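Local coordinates for protein diaminopimelate decarboxylase (Methanocaldococcus jannaschii, PDB 1TWI) that catalyses the pyridoxal-phosphate-dependent decarboxylation of meso-diaminopimelate to L-lysine, the last step of lysine biosynthesis by the diaminopimelate pathway, at residues Y66-N71 with C85-V90; K166-I171 with I218-E223; G212-D217 with L251-Y256; P291-V296 with V384-I389. All blocks are in the same frame, centred on the assembly; numbering follows the deposited sequence.

How the contacts relate
From the N terminus, contact 1 closes first, pairing strands 62-67 and 86-89, which helix 74-82 connects. Contacts 2 and 3 follow and cross along the chain, because residues 212-217 fall between the two segments of contact 2 while residues 251-256 lie beyond them; Phe221 packs against Leu215 and Leu251 where the two meet. They tie the loops and helix starts after strands 153-160, 202-208 and 244-246. Contact 4 closes the longest loop, running from the barrel through the mixed beta sheet and back. It touches contact 1 through Asn71 and Gly385 and contact 3 through Arg293 and Ser213. Contacts 1, 3 and 4 all reach the cofactor; contact 2 does not.

Contact 1 (Y66-N71 with C85-V90); sequences YAYKAN and CGADVV. With PLP (pyridoxal-5'-phosphate), chain E.
Tyr66 enters the contact through its backbone, giving its N-H to Gly86 O and taking Asp88 N on its own carbonyl oxygen at 2.8 Å, an almost straight bond (174° at the hydrogen). Its CB rests on Cys85 SG. With CG anti to the backbone N (chi1 167°), the ring swings off the neighbouring strand and across to Asn71, where Tyr66 OH gives a 2.7 Å hydrogen bond to a lone pair of Asn71 O, in the carbonyl plane. Ala67 is on the other face of the sheet, beside Asp88. The small methyl suits this place, with Ala67 CB 3.3 Å from Asp88 OD2 and 3.5 Å from PLP C5A. The backbone N-H of Tyr68 is given to Asp88 O, while the ring lies along the second strand: Tyr68 CE1 is 3.5 Å from Ala87 CB, and Val89 CG1 sits over one face. Lys69 starts from a short 3-10 turn, and its chain bends twice so that NZ comes round to Asp88. In the salt bridge, Lys69 NZ meets Asp88 OD2 at 2.6 Å from the syn side, somewhat out of the carboxylate plane, and Val90 CG1 lies beside the same NZ. Asn111 holds Asp88 OD1, which helps to set the carboxylate while OD2 lies 3.3 Å from PLP N1. Lys69 can carry the cofactor as an aldimine, although here the two are not joined. Parallel strands linked by helix 74-82 form the beta-alpha-beta unit of a TIM barrel, with Lys69 and Asp88 placed at the C-terminal strand ends, where this barrel holds its cofactor.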
# COMPACT_ATOMS: atom_id res chain seq x y z
N TYR A 66 7.98 -21.88 -0.75
CA TYR A 66 6.87 -20.93 -0.89
C TYR A 66 7.29 -19.49 -0.60
O TYR A 66 7.90 -19.23 0.41
CB TYR A 66 5.69 -21.40 -0.01
CG TYR A 66 4.62 -20.37 0.16
CD1 TYR A 66 3.90 -19.89 -0.93
CD2 TYR A 66 4.35 -19.85 1.43
CE1 TYR A 66 2.92 -18.90 -0.78
CE2 TYR A 66 3.37 -18.87 1.60
CZ TYR A 66 2.67 -18.39 0.50
OH TYR A 66 1.77 -17.37 0.69
N ALA A 67 6.98 -18.57 -1.50
CA ALA A 67 7.39 -17.20 -1.26
C ALA A 67 6.44 -16.52 -0.25
O ALA A 67 5.29 -16.13 -0.60
CB ALA A 67 7.39 -16.43 -2.55
N TYR A 68 6.92 -16.40 0.99
CA TYR A 68 6.14 -15.80 2.07
C TYR A 68 5.62 -14.44 1.78
O TYR A 68 4.56 -14.07 2.28
CB TYR A 68 6.98 -15.72 3.38
CG TYR A 68 6.87 -16.98 4.21
CD1 TYR A 68 6.68 -18.23 3.59
CD2 TYR A 68 6.94 -16.92 5.62
CE1 TYR A 68 6.57 -19.42 4.38
CE2 TYR A 68 6.84 -18.09 6.42
CZ TYR A 68 6.66 -19.32 5.80
OH TYR A 68 6.65 -20.47 6.55
N LYS A 69 6.29 -13.70 0.91
CA LYS A 69 5.83 -12.32 0.67
C LYS A 69 4.42 -12.31 0.11
O LYS A 69 3.73 -11.30 0.21
CB LYS A 69 6.78 -11.55 -0.25
CG LYS A 69 6.81 -11.98 -1.72
CD LYS A 69 8.28 -12.00 -2.24
CE LYS A 69 8.86 -13.42 -1.97
NZ LYS A 69 10.28 -13.64 -2.21
N ALA A 70 4.00 -13.43 -0.49
CA ALA A 70 2.64 -13.52 -1.06
C ALA A 70 1.51 -13.60 -0.03
O ALA A 70 0.40 -13.10 -0.27
CB ALA A 70 2.55 -14.71 -2.03
N ASN A 71 1.81 -14.15 1.14
CA ASN A 71 0.80 -14.31 2.21
C ASN A 71 1.52 -15.08 3.32
O ASN A 71 1.84 -16.27 3.15
CB ASN A 71 -0.37 -15.17 1.72
CG ASN A 71 -1.59 -15.09 2.67
OD1 ASN A 71 -1.43 -15.02 3.88
ND2 ASN A 71 -2.79 -15.12 2.12
N CYS A 85 6.01 -28.37 2.44
CA CYS A 85 6.54 -27.25 1.68
C CYS A 85 7.67 -26.49 2.40
O CYS A 85 7.72 -26.47 3.64
CB CYS A 85 5.36 -26.30 1.41
SG CYS A 85 5.64 -25.09 0.10
N GLY A 86 8.60 -25.92 1.62
CA GLY A 86 9.68 -25.10 2.20
C GLY A 86 9.26 -23.63 2.22
O GLY A 86 8.07 -23.33 2.03
N ALA A 87 10.22 -22.72 2.40
CA ALA A 87 9.92 -21.29 2.46
C ALA A 87 10.99 -20.42 1.86
O ALA A 87 12.17 -20.63 2.12
CB ALA A 87 9.73 -20.84 3.92
N ASP A 88 10.57 -19.46 1.06
CA ASP A 88 11.45 -18.41 0.50
C ASP A 88 11.11 -17.17 1.41
O ASP A 88 10.03 -16.63 1.29
CB ASP A 88 11.08 -18.14 -0.97
CG ASP A 88 11.37 -16.70 -1.37
OD1 ASP A 88 12.27 -16.03 -0.74
OD2 ASP A 88 10.67 -16.19 -2.28
N VAL A 89 12.01 -16.76 2.30
CA VAL A 89 11.73 -15.62 3.18
C VAL A 89 12.59 -14.44 2.75
O VAL A 89 13.71 -14.64 2.26
CB VAL A 89 12.01 -15.99 4.68
CG1 VAL A 89 11.05 -17.19 5.09
CG2 VAL A 89 13.54 -16.39 4.85
N VAL A 90 12.10 -13.21 2.92
CA VAL A 90 12.87 -12.04 2.46
C VAL A 90 13.17 -11.05 3.57
O VAL A 90 13.66 -9.95 3.33
CB VAL A 90 12.13 -11.32 1.29
CG1 VAL A 90 12.07 -12.21 0.08
CG2 VAL A 90 10.76 -10.92 1.68
N1 PLP E . 11.27 -15.36 -5.44
C2 PLP E . 11.66 -14.04 -5.35
C2A PLP E . 13.18 -13.78 -5.20
C3 PLP E . 10.67 -13.06 -5.39
O3 PLP E . 11.09 -11.78 -5.30
C4 PLP E . 9.33 -13.34 -5.54
C4A PLP E . 8.30 -12.17 -5.57
O4A PLP E . 8.70 -11.11 -5.20
C5 PLP E . 8.92 -14.69 -5.62
C6 PLP E . 9.92 -15.66 -5.58
C5A PLP E . 7.50 -15.20 -5.80
O4P PLP E . 6.87 -14.67 -7.00
P PLP E . 5.44 -15.16 -7.47
O1P PLP E . 5.19 -14.37 -8.69
O2P PLP E . 4.51 -14.78 -6.35
O3P PLP E . 5.50 -16.60 -7.72

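Contact 2 (K166-I171 with I218-E223); sequences KTHPKI and ISPFIE
His168 is the centre of this surface contact, its imidazole reaching from the start of one helix to the first turn of another. The first torsion sets CG anti to the carbonyl carbon (chi1 -64°), which carries the ring across to residues 219-223. There His168 NE2 and Ser219 OG share a hydrogen bond of 2.6 Å, the hydroxyl lying at the ring edge near its plane; either partner could be the donor. A small hydroxyl suits this place, because it meets the ring nitrogen while one face of the imidazole is left to carbon. That face is taken by Glu223, whose CB stands 3.9 Å from the centroid of the His168 ring in a CH-pi contact. The Glu223 chain bends at chi2 and its carboxylate lies at 16° to the imidazole plane. Glu223 OE2 makes a salt bridge with Lys227 and accepts a hydrogen bond from Asn164 N.

Pro220 supplies a rigid, apolar surface in the first helical turn, where its missing N-H costs no backbone bond. His168 CD2 lies 3.5 Å from Pro220 CA, and CG1 of the branched Ile171 crosses to Pro220 CB at 4.0 Å. His168 also occupies the N-cap position of helix 169-177. The contact therefore joins the N-terminal turns of two helices, 169-177 and 219-237, which follow strands 153-160 and 202-208, neighbours in the parallel sheet of the TIM barrel.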
# COMPACT_ATOMS: atom_id res chain seq x y z
N LYS A 166 17.00 -9.94 -27.48
CA LYS A 166 16.24 -9.86 -28.72
C LYS A 166 14.94 -10.65 -28.54
O LYS A 166 13.87 -10.21 -28.95
CB LYS A 166 17.06 -10.46 -29.89
CG LYS A 166 18.54 -10.00 -29.96
CD LYS A 166 18.72 -8.54 -30.37
CE LYS A 166 20.19 -8.01 -30.16
NZ LYS A 166 20.65 -7.97 -28.68
N THR A 167 15.05 -11.81 -27.92
CA THR A 167 13.91 -12.68 -27.70
C THR A 167 13.12 -12.34 -26.41
O THR A 167 11.89 -12.53 -26.36
CB THR A 167 14.39 -14.14 -27.68
OG1 THR A 167 15.47 -14.26 -26.77
CG2 THR A 167 14.90 -14.56 -29.11
N HIS A 168 13.81 -11.82 -25.39
CA HIS A 168 13.10 -11.47 -24.15
C HIS A 168 13.56 -10.09 -23.65
O HIS A 168 14.20 -9.99 -22.59
CB HIS A 168 13.38 -12.52 -23.07
CG HIS A 168 12.87 -13.88 -23.41
ND1 HIS A 168 13.55 -14.74 -24.25
CD2 HIS A 168 11.71 -14.51 -23.08
CE1 HIS A 168 12.84 -15.84 -24.42
NE2 HIS A 168 11.72 -15.72 -23.72
N PRO A 169 13.20 -9.02 -24.38
CA PRO A 169 13.63 -7.69 -23.95
C PRO A 169 13.12 -7.26 -22.57
O PRO A 169 13.90 -6.69 -21.81
CB PRO A 169 13.16 -6.78 -25.09
CG PRO A 169 11.88 -7.49 -25.58
CD PRO A 169 12.31 -8.94 -25.56
N LYS A 170 11.86 -7.55 -22.21
CA LYS A 170 11.38 -7.08 -20.91
C LYS A 170 12.08 -7.79 -19.74
O LYS A 170 12.37 -7.17 -18.70
CB LYS A 170 9.86 -7.24 -20.75
CG LYS A 170 9.04 -6.27 -21.58
CD LYS A 170 7.49 -6.40 -21.34
CE LYS A 170 6.98 -5.40 -20.29
NZ LYS A 170 5.45 -5.34 -20.17
N ILE A 171 12.36 -9.08 -19.91
CA ILE A 171 13.01 -9.82 -18.83
C ILE A 171 14.43 -9.30 -18.64
O ILE A 171 14.91 -9.07 -17.53
CB ILE A 171 13.09 -11.31 -19.17
CG1 ILE A 171 11.66 -11.87 -19.27
CG2 ILE A 171 13.92 -12.04 -18.09
CD1 ILE A 171 10.86 -11.71 -18.00
N ILE A 218 5.53 -19.64 -21.11
CA ILE A 218 6.61 -20.49 -20.61
C ILE A 218 7.99 -20.05 -21.16
O ILE A 218 9.04 -20.39 -20.61
CB ILE A 218 6.35 -21.95 -21.03
CG1 ILE A 218 5.46 -22.65 -20.01
CG2 ILE A 218 7.61 -22.70 -21.24
CD1 ILE A 218 5.89 -22.57 -18.55
N SER A 219 7.98 -19.26 -22.22
CA SER A 219 9.23 -18.86 -22.88
C SER A 219 10.30 -18.20 -21.97
O SER A 219 11.49 -18.61 -22.00
CB SER A 219 8.84 -17.91 -24.04
OG SER A 219 9.97 -17.40 -24.73
N PRO A 220 9.92 -17.18 -21.17
CA PRO A 220 10.90 -16.51 -20.28
C PRO A 220 11.57 -17.54 -19.33
O PRO A 220 12.78 -17.46 -19.01
CB PRO A 220 10.06 -15.51 -19.50
CG PRO A 220 8.83 -15.33 -20.32
CD PRO A 220 8.57 -16.65 -20.97
N PHE A 221 10.78 -18.51 -18.88
CA PHE A 221 11.31 -19.54 -17.99
C PHE A 221 12.31 -20.44 -18.69
O PHE A 221 13.34 -20.82 -18.11
CB PHE A 221 10.19 -20.38 -17.39
CG PHE A 221 9.29 -19.60 -16.48
CD1 PHE A 221 9.78 -19.10 -15.28
CD2 PHE A 221 8.02 -19.30 -16.87
CE1 PHE A 221 9.00 -18.31 -14.48
CE2 PHE A 221 7.19 -18.48 -16.07
CZ PHE A 221 7.67 -17.99 -14.87
N ILE A 222 12.01 -20.85 -19.92
CA ILE A 222 12.96 -21.68 -20.66
C ILE A 222 14.28 -20.86 -20.81
O ILE A 222 15.36 -21.38 -20.55
CB ILE A 222 12.41 -21.99 -22.12
CG1 ILE A 222 11.18 -22.89 -22.05
CG2 ILE A 222 13.48 -22.70 -22.94
CD1 ILE A 222 10.34 -22.94 -23.37
N GLU A 223 14.19 -19.60 -21.21
CA GLU A 223 15.40 -18.79 -21.42
C GLU A 223 16.17 -18.60 -20.10
O GLU A 223 17.40 -18.65 -20.07
CB GLU A 223 15.03 -17.43 -22.03
CG GLU A 223 16.22 -16.48 -22.26
CD GLU A 223 17.17 -16.94 -23.36
OE1 GLU A 223 16.84 -17.91 -24.12
OE2 GLU A 223 18.25 -16.31 -23.47

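Contact 3 (G212-D217 with L251-Y256); sequences GSQLTD and LGIPYY. With PLP (pyridoxal-5'-phosphate), chain E.
Leu215 and Leu251 form a single backbone bridge, closed by Gly252 N giving a hydrogen bond of 2.8 Å to Leu215 O, and Gln214 and Gly252 pass with their CA atoms only 3.7 Å apart. Glycine suits that crossing, since it adds no side chain between the two backbones; Thr216 CG2 settles 4.0 Å from Gly252 CA. Gln214 takes left-handed backbone angles. Its side chain starts anti to the backbone N (chi1 178°) and then bends at chi2, folding the amide back over the Gly252-Ile253 backbone. The amide lies at an edge of the Tyr255 ring, the two planes 61° apart. Ile253 CD1 is centred over one face of that ring, 3.4 Å above its plane, and Arg329 makes a cation-pi contact with the same ring.

These two loops leave the C-terminal ends of strands 202-208 and 244-246, the mouth of the TIM barrel where the cofactor phosphate is received. Ser213 is short enough to approach it closely: Ser213 OG gives a very short hydrogen bond of 2.5 Å to PLP O1P, and the same hydroxyl is met by Arg293. A water joins both loops to the same oxygen. It accepts from Gln214 N, donates to Leu251 O, and donates to PLP O1P with its own O at 2.6 Å. Gly250 adds a backbone N-H to the cofactor, and Asp217 OD1 caps Ser219 N in the turn leading into the helix.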
# COMPACT_ATOMS: atom_id res chain seq x y z
N GLY A 212 10.72 -12.42 -12.52
CA GLY A 212 9.57 -11.54 -12.69
C GLY A 212 8.37 -12.22 -12.09
O GLY A 212 8.52 -13.26 -11.42
N SER A 213 7.17 -11.67 -12.33
CA SER A 213 5.97 -12.21 -11.70
C SER A 213 4.77 -12.10 -12.64
O SER A 213 4.76 -11.26 -13.54
CB SER A 213 5.71 -11.45 -10.38
OG SER A 213 4.71 -12.07 -9.54
N GLN A 214 3.80 -12.98 -12.41
CA GLN A 214 2.59 -13.09 -13.21
C GLN A 214 2.96 -13.23 -14.69
O GLN A 214 2.46 -12.50 -15.56
CB GLN A 214 1.65 -11.87 -12.94
CG GLN A 214 0.35 -11.86 -13.75
CD GLN A 214 -0.49 -13.14 -13.59
OE1 GLN A 214 -1.38 -13.46 -14.45
NE2 GLN A 214 -0.27 -13.85 -12.51
N LEU A 215 3.84 -14.20 -14.96
CA LEU A 215 4.33 -14.50 -16.31
C LEU A 215 3.47 -15.69 -16.78
O LEU A 215 3.52 -16.78 -16.19
CB LEU A 215 5.79 -14.94 -16.26
CG LEU A 215 6.71 -13.86 -15.65
CD1 LEU A 215 8.15 -14.29 -15.71
CD2 LEU A 215 6.55 -12.58 -16.44
N THR A 216 2.68 -15.44 -17.83
CA THR A 216 1.78 -16.45 -18.36
C THR A 216 2.27 -16.97 -19.72
O THR A 216 1.48 -17.26 -20.60
CB THR A 216 0.33 -15.86 -18.56
OG1 THR A 216 0.42 -14.67 -19.35
CG2 THR A 216 -0.30 -15.49 -17.21
N ASP A 217 3.59 -17.08 -19.88
CA ASP A 217 4.19 -17.60 -21.11
C ASP A 217 5.32 -18.44 -20.57
O ASP A 217 6.02 -17.99 -19.66
CB ASP A 217 4.75 -16.45 -21.95
CG ASP A 217 5.43 -16.92 -23.25
OD1 ASP A 217 5.90 -18.07 -23.37
OD2 ASP A 217 5.53 -16.09 -24.18
N LEU A 251 5.42 -17.96 -11.87
CA LEU A 251 4.34 -18.52 -12.74
C LEU A 251 3.03 -17.71 -12.55
O LEU A 251 2.57 -17.51 -11.42
CB LEU A 251 4.03 -20.00 -12.40
CG LEU A 251 3.04 -20.67 -13.36
CD1 LEU A 251 3.72 -20.74 -14.78
CD2 LEU A 251 2.75 -22.17 -12.89
N GLY A 252 2.42 -17.28 -13.66
CA GLY A 252 1.20 -16.48 -13.60
C GLY A 252 -0.04 -17.30 -13.27
O GLY A 252 -0.05 -18.49 -13.51
N ILE A 253 -1.06 -16.67 -12.70
CA ILE A 253 -2.27 -17.40 -12.36
C ILE A 253 -3.41 -16.84 -13.24
O ILE A 253 -3.33 -15.72 -13.77
CB ILE A 253 -2.60 -17.28 -10.82
CG1 ILE A 253 -3.00 -15.85 -10.46
CG2 ILE A 253 -1.40 -17.77 -9.99
CD1 ILE A 253 -4.59 -15.66 -10.26
N PRO A 254 -4.50 -17.60 -13.41
CA PRO A 254 -5.57 -17.08 -14.28
C PRO A 254 -6.52 -15.99 -13.73
O PRO A 254 -7.65 -16.30 -13.33
CB PRO A 254 -6.30 -18.38 -14.72
CG PRO A 254 -6.17 -19.30 -13.48
CD PRO A 254 -4.81 -18.94 -12.86
N TYR A 255 -6.08 -14.73 -13.70
CA TYR A 255 -6.95 -13.69 -13.23
C TYR A 255 -8.11 -13.55 -14.24
O TYR A 255 -9.24 -13.38 -13.83
CB TYR A 255 -6.21 -12.35 -13.13
CG TYR A 255 -5.31 -12.30 -11.93
CD1 TYR A 255 -5.83 -12.24 -10.62
CD2 TYR A 255 -3.93 -12.36 -12.10
CE1 TYR A 255 -4.96 -12.22 -9.49
CE2 TYR A 255 -3.04 -12.37 -10.99
CZ TYR A 255 -3.57 -12.29 -9.69
OH TYR A 255 -2.69 -12.25 -8.62
N TYR A 256 -7.78 -13.58 -15.54
CA TYR A 256 -8.76 -13.56 -16.62
C TYR A 256 -9.18 -15.02 -16.76
O TYR A 256 -8.34 -15.90 -16.70
CB TYR A 256 -8.11 -13.06 -17.93
CG TYR A 256 -8.11 -11.56 -17.99
CD1 TYR A 256 -9.28 -10.86 -18.27
CD2 TYR A 256 -6.94 -10.83 -17.74
CE1 TYR A 256 -9.27 -9.47 -18.28
CE2 TYR A 256 -6.93 -9.44 -17.76
CZ TYR A 256 -8.08 -8.78 -18.03
OH TYR A 256 -8.05 -7.42 -18.08
N1 PLP E . 11.27 -15.36 -5.44
C2 PLP E . 11.66 -14.04 -5.35
C2A PLP E . 13.18 -13.78 -5.20
C3 PLP E . 10.67 -13.06 -5.39
O3 PLP E . 11.09 -11.78 -5.30
C4 PLP E . 9.33 -13.34 -5.54
C4A PLP E . 8.30 -12.17 -5.57
O4A PLP E . 8.70 -11.11 -5.20
C5 PLP E . 8.92 -14.69 -5.62
C6 PLP E . 9.92 -15.66 -5.58
C5A PLP E . 7.50 -15.20 -5.80
O4P PLP E . 6.87 -14.67 -7.00
P PLP E . 5.44 -15.16 -7.47
O1P PLP E . 5.19 -14.37 -8.69
O2P PLP E . 4.51 -14.78 -6.35
O3P PLP E . 5.50 -16.60 -7.72
O HOH W 1 3.29 -14.86 -10.45

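Contact 4 (P291-V296 with V384-I389); sequences PGRSLV and VGAYGI. With PLP (pyridoxal-5'-phosphate), chain E.
Arg293 and Tyr387 meet through their flat groups: Tyr387 CE2 lies over one face of the guanidinium, 3.8 Å from Arg293 NH2, with the two planes 37° apart. The arginine starts with CG anti to the backbone N and bends at chi3 (-56°), which turns the guanidinium across the tyrosine ring. Its ends are held beyond this contact, Arg293 NH1 by Tyr255 OH and Arg293 NH2 by Ser213 OG, which together limit how the guanidinium can turn.

Hydrogen bonds from both segments converge on the cofactor phosphate. Arg293 N gives a nearly straight bond of 2.7 Å to PLP O2P (171° at the hydrogen), and Tyr387 OH reaches the same oxygen at 2.6 Å, in the plane of its ring. Gly292 N gives a hydrogen bond of 2.9 Å to PLP O3P; glycine lets the phosphate sit close to the backbone. Gly292 is also the N-cap of the short helix 293-296, and the helix start would be expected to favour the anion. The shared phosphate joins the TIM barrel to the loop after strand 378-382 of the beta domain, as in fold-type III pyridoxal enzymes.

Among the apolar contacts, the small Ala386 methyl fits against the helix, with Ala386 CB 3.8 Å from Val296 CG2. Beside it, Gly385 CA approaches Val296 O to 3.3 Å in a CA-H...O contact that suits a residue without a side chain.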
# COMPACT_ATOMS: atom_id res chain seq x y z
N PRO A 291 7.56 -20.54 -5.89
CA PRO A 291 6.27 -19.97 -6.25
C PRO A 291 5.61 -19.25 -5.06
O PRO A 291 5.74 -19.70 -3.90
CB PRO A 291 5.45 -21.20 -6.69
CG PRO A 291 5.97 -22.31 -5.79
CD PRO A 291 7.50 -22.01 -5.74
N GLY A 292 4.93 -18.14 -5.36
CA GLY A 292 4.19 -17.38 -4.36
C GLY A 292 2.72 -17.38 -4.82
O GLY A 292 1.88 -18.16 -4.37
N ARG A 293 2.44 -16.47 -5.75
CA ARG A 293 1.11 -16.29 -6.33
C ARG A 293 0.53 -17.62 -6.79
O ARG A 293 -0.60 -17.93 -6.48
CB ARG A 293 1.21 -15.34 -7.53
CG ARG A 293 -0.11 -14.69 -7.97
CD ARG A 293 0.11 -14.03 -9.38
NE ARG A 293 1.23 -13.08 -9.36
CZ ARG A 293 1.12 -11.80 -8.99
NH1 ARG A 293 -0.06 -11.27 -8.61
NH2 ARG A 293 2.22 -11.07 -8.93
N SER A 294 1.32 -18.44 -7.49
CA SER A 294 0.74 -19.70 -7.97
C SER A 294 0.41 -20.77 -6.92
O SER A 294 -0.16 -21.84 -7.26
CB SER A 294 1.59 -20.29 -9.14
OG SER A 294 2.92 -20.54 -8.72
N LEU A 295 0.78 -20.54 -5.65
CA LEU A 295 0.31 -21.47 -4.62
C LEU A 295 -0.92 -20.94 -3.90
O LEU A 295 -1.77 -21.73 -3.50
CB LEU A 295 1.34 -21.74 -3.52
CG LEU A 295 2.47 -22.65 -4.00
CD1 LEU A 295 3.42 -22.84 -2.87
CD2 LEU A 295 1.89 -24.00 -4.49
N VAL A 296 -1.02 -19.63 -3.70
CA VAL A 296 -2.14 -19.15 -2.91
C VAL A 296 -3.16 -18.21 -3.52
O VAL A 296 -4.25 -18.08 -2.98
CB VAL A 296 -1.61 -18.50 -1.57
CG1 VAL A 296 -0.78 -19.55 -0.77
CG2 VAL A 296 -0.69 -17.24 -1.87
N VAL A 384 -7.60 -13.35 -4.61
CA VAL A 384 -6.92 -12.37 -3.77
C VAL A 384 -6.08 -13.07 -2.70
O VAL A 384 -5.74 -12.46 -1.67
CB VAL A 384 -7.95 -11.50 -3.08
CG1 VAL A 384 -8.64 -10.54 -4.09
CG2 VAL A 384 -9.02 -12.43 -2.36
N GLY A 385 -5.80 -14.36 -2.88
CA GLY A 385 -4.98 -15.05 -1.86
C GLY A 385 -3.51 -14.62 -1.77
O GLY A 385 -2.84 -14.88 -0.77
N ALA A 386 -3.02 -13.97 -2.82
CA ALA A 386 -1.61 -13.52 -2.90
C ALA A 386 -1.57 -11.99 -3.08
O ALA A 386 -2.31 -11.46 -3.88
CB ALA A 386 -0.91 -14.20 -4.12
N TYR A 387 -0.70 -11.32 -2.34
CA TYR A 387 -0.53 -9.86 -2.38
C TYR A 387 -1.88 -9.25 -2.12
O TYR A 387 -2.28 -8.30 -2.78
CB TYR A 387 0.00 -9.44 -3.74
CG TYR A 387 1.26 -10.25 -4.07
CD1 TYR A 387 2.44 -10.05 -3.38
CD2 TYR A 387 1.21 -11.28 -5.00
CE1 TYR A 387 3.58 -10.88 -3.61
CE2 TYR A 387 2.30 -12.11 -5.26
CZ TYR A 387 3.50 -11.91 -4.56
OH TYR A 387 4.57 -12.73 -4.81
N GLY A 388 -2.60 -9.88 -1.21
CA GLY A 388 -3.89 -9.37 -0.79
C GLY A 388 -3.72 -8.92 0.65
O GLY A 388 -3.39 -7.75 0.92
N ILE A 389 -3.91 -9.82 1.60
CA ILE A 389 -3.73 -9.40 2.99
C ILE A 389 -2.25 -9.01 3.17
O ILE A 389 -1.94 -8.14 3.98
CB ILE A 389 -4.16 -10.54 3.98
CG1 ILE A 389 -4.28 -9.99 5.42
CG2 ILE A 389 -3.11 -11.69 3.98
CD1 ILE A 389 -5.53 -9.05 5.64
N1 PLP E . 11.27 -15.36 -5.44
C2 PLP E . 11.66 -14.04 -5.35
C2A PLP E . 13.18 -13.78 -5.20
C3 PLP E . 10.67 -13.06 -5.39
O3 PLP E . 11.09 -11.78 -5.30
C4 PLP E . 9.33 -13.34 -5.54
C4A PLP E . 8.30 -12.17 -5.57
O4A PLP E . 8.70 -11.11 -5.20
C5 PLP E . 8.92 -14.69 -5.62
C6 PLP E . 9.92 -15.66 -5.58
C5A PLP E . 7.50 -15.20 -5.80
O4P PLP E . 6.87 -14.67 -7.00
P PLP E . 5.44 -15.16 -7.47
O1P PLP E . 5.19 -14.37 -8.69
O2P PLP E . 4.51 -14.78 -6.35
O3P PLP E . 5.50 -16.60 -7.72